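Local coordinates for protein zinc chaperone AztD (Citrobacter koseri, PDB 6CMK) that acts as a periplasmic zinc chaperone, handing one zinc ion directly to the solute-binding protein AztC of the AztABCD zinc transport system, at residues K361-D366 / S370-L375; I280-P285 / N323-L328; S75-F80 / G95-D100. All coordinates share one frame; numbering follows the deposited sequence.

Contact 1 (K361-D366 / S370-L375)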
# COMPACT_ATOMS: atom_id res chain seq x y z
N LYS B 361 4.88 -6.85 17.89
CA LYS B 361 5.24 -6.41 19.23
C LYS B 361 4.69 -5.01 19.49
O LYS B 361 4.56 -4.18 18.57
CB LYS B 361 6.76 -6.40 19.42
CG LYS B 361 7.37 -7.77 19.44
CD LYS B 361 8.88 -7.69 19.40
CE LYS B 361 9.52 -9.02 19.78
NZ LYS B 361 10.99 -8.88 20.01
N ILE B 362 4.39 -4.76 20.76
CA ILE B 362 3.97 -3.47 21.26
C ILE B 362 5.05 -2.94 22.18
O ILE B 362 5.62 -3.70 22.98
CB ILE B 362 2.62 -3.56 22.00
CG1 ILE B 362 1.55 -4.17 21.09
CG2 ILE B 362 2.19 -2.17 22.46
CD1 ILE B 362 0.30 -4.59 21.85
N TYR B 363 5.34 -1.65 22.07
CA TYR B 363 6.44 -1.01 22.79
C TYR B 363 5.88 0.14 23.62
O TYR B 363 5.15 0.99 23.10
CB TYR B 363 7.51 -0.48 21.83
CG TYR B 363 8.11 -1.56 20.99
CD1 TYR B 363 7.43 -2.05 19.87
CD2 TYR B 363 9.33 -2.14 21.32
CE1 TYR B 363 7.95 -3.06 19.11
CE2 TYR B 363 9.86 -3.16 20.55
CZ TYR B 363 9.16 -3.61 19.45
OH TYR B 363 9.68 -4.63 18.67
N VAL B 364 6.22 0.16 24.91
CA VAL B 364 5.73 1.17 25.83
C VAL B 364 6.93 1.79 26.52
O VAL B 364 7.68 1.08 27.21
CB VAL B 364 4.75 0.59 26.87
CG1 VAL B 364 4.30 1.68 27.83
CG2 VAL B 364 3.55 -0.05 26.18
N THR B 365 7.13 3.09 26.34
CA THR B 365 8.23 3.74 27.03
C THR B 365 7.87 3.92 28.50
O THR B 365 6.71 4.13 28.86
CB THR B 365 8.56 5.09 26.40
OG1 THR B 365 7.42 5.96 26.45
CG2 THR B 365 9.01 4.91 24.96
N ASP B 366 8.89 3.79 29.34
CA ASP B 366 8.76 3.95 30.79
C ASP B 366 9.82 4.96 31.17
O ASP B 366 10.89 4.59 31.67
CB ASP B 366 8.92 2.62 31.53
CG ASP B 366 8.51 2.71 32.98
OD1 ASP B 366 8.38 3.85 33.48
OD2 ASP B 366 8.31 1.66 33.63
N SER B 370 13.92 4.50 32.58
CA SER B 370 14.91 4.42 31.52
C SER B 370 14.82 3.09 30.78
O SER B 370 15.83 2.41 30.55
CB SER B 370 16.32 4.63 32.07
OG SER B 370 16.42 5.83 32.81
N LYS B 371 13.61 2.70 30.39
CA LYS B 371 13.44 1.46 29.66
C LYS B 371 12.21 1.53 28.77
O LYS B 371 11.37 2.43 28.89
CB LYS B 371 13.35 0.25 30.60
CG LYS B 371 12.11 0.19 31.50
CD LYS B 371 12.18 -0.98 32.51
CE LYS B 371 13.36 -0.86 33.48
NZ LYS B 371 13.55 -2.05 34.37
N ILE B 372 12.16 0.59 27.82
CA ILE B 372 10.99 0.35 26.99
C ILE B 372 10.53 -1.08 27.27
O ILE B 372 11.34 -2.01 27.20
CB ILE B 372 11.31 0.52 25.49
CG1 ILE B 372 11.85 1.93 25.22
CG2 ILE B 372 10.08 0.21 24.63
CD1 ILE B 372 12.44 2.10 23.83
N ILE B 373 9.25 -1.24 27.59
CA ILE B 373 8.67 -2.57 27.79
C ILE B 373 8.19 -3.10 26.44
O ILE B 373 7.59 -2.37 25.65
CB ILE B 373 7.50 -2.52 28.79
CG1 ILE B 373 7.90 -1.80 30.09
CG2 ILE B 373 6.99 -3.93 29.07
CD1 ILE B 373 9.21 -2.27 30.69
N VAL B 374 8.45 -4.38 26.18
CA VAL B 374 8.09 -5.01 24.91
C VAL B 374 7.06 -6.10 25.19
O VAL B 374 7.30 -7.00 26.00
CB VAL B 374 9.31 -5.61 24.20
CG1 VAL B 374 8.92 -6.11 22.82
CG2 VAL B 374 10.44 -4.60 24.10
N LEU B 375 5.92 -6.02 24.51
CA LEU B 375 4.85 -7.00 24.66
C LEU B 375 4.59 -7.70 23.34
O LEU B 375 4.66 -7.09 22.28
CB LEU B 375 3.54 -6.35 25.12
CG LEU B 375 3.56 -5.64 26.47
CD1 LEU B 375 3.89 -4.15 26.30
CD2 LEU B 375 2.22 -5.83 27.14

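Contact 2 (I280-P285 / N323-L328)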
# COMPACT_ATOMS: atom_id res chain seq x y z
N ILE B 280 -13.00 7.72 25.42
CA ILE B 280 -12.63 7.85 24.02
C ILE B 280 -13.86 7.58 23.18
O ILE B 280 -14.83 6.96 23.63
CB ILE B 280 -11.47 6.91 23.60
CG1 ILE B 280 -11.83 5.43 23.86
CG2 ILE B 280 -10.19 7.28 24.31
CD1 ILE B 280 -10.77 4.43 23.38
N ILE B 281 -13.84 8.09 21.95
CA ILE B 281 -14.88 7.75 20.98
C ILE B 281 -14.23 7.11 19.77
O ILE B 281 -13.11 7.46 19.37
CB ILE B 281 -15.75 8.95 20.54
CG1 ILE B 281 -14.88 10.15 20.13
CG2 ILE B 281 -16.74 9.32 21.63
CD1 ILE B 281 -15.65 11.18 19.33
N LEU B 282 -14.96 6.17 19.19
CA LEU B 282 -14.59 5.49 17.96
C LEU B 282 -15.53 6.00 16.88
O LEU B 282 -16.74 6.04 17.09
CB LEU B 282 -14.71 3.98 18.10
CG LEU B 282 -13.70 3.19 18.94
CD1 LEU B 282 -13.54 3.73 20.34
CD2 LEU B 282 -14.18 1.75 18.98
N VAL B 283 -14.97 6.41 15.75
CA VAL B 283 -15.73 7.07 14.70
C VAL B 283 -15.50 6.34 13.39
O VAL B 283 -14.35 6.15 12.98
CB VAL B 283 -15.36 8.55 14.55
CG1 VAL B 283 -16.35 9.25 13.64
CG2 VAL B 283 -15.32 9.23 15.92
N ASP B 284 -16.60 5.95 12.72
CA ASP B 284 -16.53 5.36 11.39
C ASP B 284 -16.97 6.39 10.36
O ASP B 284 -18.17 6.64 10.21
CB ASP B 284 -17.42 4.12 11.32
CG ASP B 284 -17.27 3.37 10.01
OD1 ASP B 284 -16.72 3.94 9.04
OD2 ASP B 284 -17.70 2.20 9.96
N PRO B 285 -16.04 7.02 9.64
CA PRO B 285 -16.43 8.10 8.72
C PRO B 285 -17.11 7.62 7.46
O PRO B 285 -17.61 8.45 6.69
CB PRO B 285 -15.10 8.77 8.40
CG PRO B 285 -14.13 7.64 8.43
CD PRO B 285 -14.59 6.77 9.59
N ASN B 323 -4.29 -1.03 27.51
CA ASN B 323 -5.62 -1.57 27.25
C ASN B 323 -5.79 -1.82 25.76
O ASN B 323 -5.52 -0.93 24.94
CB ASN B 323 -6.71 -0.63 27.75
CG ASN B 323 -6.52 -0.23 29.19
OD1 ASN B 323 -7.09 -0.84 30.09
ND2 ASN B 323 -5.73 0.82 29.42
N GLN B 324 -6.23 -3.02 25.42
CA GLN B 324 -6.49 -3.40 24.04
C GLN B 324 -7.91 -2.98 23.66
O GLN B 324 -8.87 -3.36 24.34
CB GLN B 324 -6.31 -4.91 23.89
CG GLN B 324 -6.51 -5.44 22.49
CD GLN B 324 -6.49 -6.96 22.45
OE1 GLN B 324 -7.31 -7.62 23.09
NE2 GLN B 324 -5.54 -7.51 21.72
N ILE B 325 -8.03 -2.20 22.59
CA ILE B 325 -9.33 -1.78 22.07
C ILE B 325 -9.68 -2.66 20.88
O ILE B 325 -8.98 -2.65 19.86
CB ILE B 325 -9.33 -0.31 21.64
CG1 ILE B 325 -8.87 0.59 22.78
CG2 ILE B 325 -10.72 0.08 21.14
CD1 ILE B 325 -9.69 0.44 24.04
N ASP B 326 -10.80 -3.38 20.99
CA ASP B 326 -11.40 -4.09 19.86
C ASP B 326 -12.32 -3.09 19.17
O ASP B 326 -13.41 -2.80 19.65
CB ASP B 326 -12.14 -5.33 20.33
CG ASP B 326 -12.76 -6.12 19.19
OD1 ASP B 326 -13.04 -5.53 18.12
OD2 ASP B 326 -12.96 -7.34 19.37
N VAL B 327 -11.85 -2.56 18.04
CA VAL B 327 -12.52 -1.44 17.39
C VAL B 327 -13.88 -1.85 16.84
O VAL B 327 -14.85 -1.09 16.90
CB VAL B 327 -11.61 -0.84 16.30
CG1 VAL B 327 -12.29 0.29 15.57
CG2 VAL B 327 -10.32 -0.34 16.94
N LEU B 328 -13.98 -3.06 16.29
CA LEU B 328 -15.25 -3.50 15.72
C LEU B 328 -16.28 -3.82 16.81
O LEU B 328 -17.47 -3.57 16.61
CB LEU B 328 -15.02 -4.69 14.80
CG LEU B 328 -14.17 -4.25 13.60
CD1 LEU B 328 -13.65 -5.42 12.78
CD2 LEU B 328 -14.96 -3.29 12.71

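Contact 3 (S75-F80 / G95-D100)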
# COMPACT_ATOMS: atom_id res chain seq x y z
N SER B 75 5.30 6.44 4.05
CA SER B 75 6.23 5.49 3.45
C SER B 75 7.14 4.86 4.49
O SER B 75 7.72 3.81 4.22
CB SER B 75 7.09 6.16 2.38
OG SER B 75 8.12 6.94 2.98
N GLY B 76 7.31 5.53 5.64
CA GLY B 76 8.27 5.14 6.65
C GLY B 76 9.71 5.48 6.34
O GLY B 76 10.60 5.12 7.12
N ALA B 77 9.99 6.17 5.23
CA ALA B 77 11.37 6.44 4.87
C ALA B 77 11.94 7.63 5.64
O ALA B 77 13.16 7.76 5.73
CB ALA B 77 11.50 6.68 3.37
N THR B 78 11.09 8.49 6.20
CA THR B 78 11.57 9.66 6.92
C THR B 78 10.88 9.77 8.27
O THR B 78 9.71 9.41 8.41
CB THR B 78 11.35 10.95 6.13
OG1 THR B 78 9.96 11.13 5.84
CG2 THR B 78 12.14 10.92 4.83
N ILE B 79 11.65 10.24 9.25
CA ILE B 79 11.22 10.57 10.60
C ILE B 79 11.47 12.06 10.78
O ILE B 79 12.56 12.54 10.46
CB ILE B 79 12.01 9.79 11.67
CG1 ILE B 79 12.01 8.29 11.39
CG2 ILE B 79 11.50 10.12 13.06
CD1 ILE B 79 10.66 7.68 11.43
N PHE B 80 10.48 12.78 11.28
CA PHE B 80 10.63 14.20 11.56
C PHE B 80 10.61 14.44 13.06
O PHE B 80 9.81 13.85 13.78
CB PHE B 80 9.54 15.01 10.85
CG PHE B 80 9.70 15.02 9.36
CD1 PHE B 80 9.26 13.95 8.60
CD2 PHE B 80 10.33 16.07 8.72
CE1 PHE B 80 9.43 13.95 7.22
CE2 PHE B 80 10.50 16.07 7.34
CZ PHE B 80 10.05 15.00 6.60
N GLY B 95 16.28 4.71 6.98
CA GLY B 95 17.09 3.63 6.47
C GLY B 95 16.30 2.41 6.06
O GLY B 95 16.91 1.38 5.75
N ILE B 96 14.97 2.47 6.07
CA ILE B 96 14.13 1.38 5.60
C ILE B 96 13.16 1.95 4.59
O ILE B 96 12.40 2.88 4.90
CB ILE B 96 13.36 0.69 6.75
CG1 ILE B 96 14.35 0.10 7.77
CG2 ILE B 96 12.46 -0.40 6.17
CD1 ILE B 96 13.70 -0.45 9.03
N ALA B 97 13.17 1.40 3.38
CA ALA B 97 12.26 1.84 2.34
C ALA B 97 11.85 0.63 1.51
O ALA B 97 12.56 -0.38 1.45
CB ALA B 97 12.89 2.93 1.46
N PHE B 98 10.70 0.74 0.86
CA PHE B 98 10.12 -0.36 0.11
C PHE B 98 9.81 0.03 -1.33
O PHE B 98 9.66 1.20 -1.67
CB PHE B 98 8.84 -0.86 0.77
CG PHE B 98 9.07 -1.42 2.15
CD1 PHE B 98 9.52 -2.72 2.32
CD2 PHE B 98 8.83 -0.63 3.27
CE1 PHE B 98 9.72 -3.25 3.60
CE2 PHE B 98 9.03 -1.15 4.54
CZ PHE B 98 9.48 -2.45 4.70
N HIS B 99 9.75 -1.00 -2.17
CA HIS B 99 9.25 -0.90 -3.53
C HIS B 99 8.08 -1.86 -3.69
O HIS B 99 8.20 -3.05 -3.36
CB HIS B 99 10.33 -1.22 -4.55
CG HIS B 99 11.52 -0.33 -4.46
ND1 HIS B 99 11.51 0.96 -4.94
CD2 HIS B 99 12.76 -0.54 -3.96
CE1 HIS B 99 12.70 1.51 -4.73
NE2 HIS B 99 13.47 0.62 -4.14
N ASP B 100 6.96 -1.34 -4.20
CA ASP B 100 5.71 -2.08 -4.37
C ASP B 100 5.73 -2.77 -5.73
O ASP B 100 5.50 -2.13 -6.76
CB ASP B 100 4.53 -1.13 -4.25
CG ASP B 100 3.18 -1.82 -4.36
OD1 ASP B 100 3.13 -3.03 -4.66
OD2 ASP B 100 2.15 -1.14 -4.12
O HOH W 1 8.99 3.10 1.56
O HOH W 2 9.76 2.29 5.25
O HOH W 3 15.28 6.24 4.63

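Contact 1 (K361-D366 / S370-L375)
Tyr363 and Val374 face each other as a non-hydrogen-bonded antiparallel pair, and their side chains run alongside each other in the same direction. Val374 CG1 comes obliquely to the ring, 3.8 Å from Tyr363 CE2. The same methyl also meets the aliphatic chain of Lys361, with CD of Lys361 3.8 Å from Val374 CG1. Ile372 CG2 lies at the edge of the tyrosine ring, near its plane, and 3.9 Å from Tyr363 CB. This methyl is anti to the backbone N of Ile372 while CG1 sits beside that N (chi1 -58°), which turns CG2 to Tyr363 and CG1 to Thr365 CG2. The tyrosine hydroxyl bonds outside the pair, to Ala53 O.

The other face carries Ile362, Val364, Ile373 and Leu375. Here Val364 CG2 meets Leu375 CD1 at 4.1 Å. From strand 312-317, Tyr314 packs on Ile362 and Phe316 on Val364. Five backbone hydrogen bonds join the strands; that from Ile362 N to Leu375 O is 2.8 Å long and nearly straight (168°). On this face too, the carboxylate of Asp366 bonds to Tyr342 OH, and Lys371 NZ makes a salt bridge with Glu385. Ser370 and Lys371 both oppose Asp366, which makes a G1 beta bulge. This is a tight antiparallel hairpin of the two middle strands in a four-stranded beta-propeller blade.

Contact 2 (I280-P285 / N323-L328)
Leu282 meets both Ile325 and Val327 where two neighbouring beta-propeller blades pack face to face. Strand 279-283 belongs to one four-stranded sheet and strand 321-326 to the next. No hydrogen bond crosses between the two segments, and their nearest CA atoms, those of Leu282 and Val327, are 7.3 Å apart. Apolar side chains make most of the contact.

Ile280 and Ile325 meet end on, CD1 to CD1, at 4.2 Å. In Ile280, CG1 stands between the backbone N and the carbonyl carbon (chi1 58°), and the extended chain beyond it carries CD1 out to Ile325. Leu282 uses one branch. Its CD2 lies 4.4 Å from Ile325 CG2 and 4.2 Å from Val327 CG1, where the second segment has left its strand.

The next shell is also apolar. Ile294 of strand 291-295 touches Ile280, Leu282 and Ile325, so it belongs to the same cluster. Val315 of strand 312-317 packs on both isoleucines, and Ile332 of strand 331-337 on Ile325. Backbone bonds of Ile280 with Ile294 and of Leu282 with Arg292 hold the first segment in its own sheet. Met268 packs on Val327, whose side chain is also about 3 Å from a bound triethylene glycol, probably from the crystallisation liquor. From Asp326 the chain turns, with Asp326 OD1 accepting a hydrogen bond from Lys329 N. The Val327 carbonyl comes back to the leucine, with its O atom 3.6 Å from Leu282 CD2.

Contact 3 (S75-F80 / G95-D100)
An ST turn just before strand 78-83 brings Ala77 against Ala97 in the far part of strand 88-100, which leads to the high-affinity zinc site 2. The two alanines touch through their methyl groups, CB of Ala77 to CB of Ala97 4.4 Å. Ala77 CA lies 3.7 Å from Ile96 O. Ser75 OG accepts a hydrogen bond from Ala77 N (3.0 Å, 162°), which closes the turn. Gly76 sits within it at a positive phi of 77°, where glycine is favoured.

No direct hydrogen bond joins the two segments. Three waters do so instead. Two of them donate to Ser75 O: one accepts from Phe98 N, and the other also donates to Ile96 O, 2.7 Å from each of Ser75 O and Ile96 O. A third donates to Ala77 O and accepts from Gly95 N.

The two strands form a hairpin in one sheet of the beta propeller. Direct pairing of Ile79 with Ile92 runs up to Ala77 with Ser94; beyond that the chains part, and waters bridge the backbones. Ala97 pairs with Asp108 of strand 105-109, and Gly95 with Asp110 just beyond its end. Ile107 packs on Ile96 and Phe98. Glu149 and Leu153 of helix 149-153 pack on Ala77. Next along the chain from Asp100 is the zinc ligand His101; Asp100 OD2 makes a salt bridge to Arg300 of the second copy of the protein in the crystal assembly.

The order along the chain is contact 3, contact 2, contact 1. Contact 1 lies inside one four-stranded propeller sheet. Contact 2 joins two neighbouring sheets, and its strand 321-326 belongs to the sheet next before that of contact 1. The centres of contacts 1 and 2 are 22 Å apart, their nearest atoms about 7 Å. Contact 3 lies in the second sheet along the chain, strands 69-72 to 113-120, with its centre 23 Å from that of contact 1 and 27 Å from that of contact 2. None touches another. Contacts 1 and 2 lie away from the annotated sites. The side chain of Ala97 in contact 3 is about 13 Å from a zinc ion, and strand 88-100 leads on to the ligand His101.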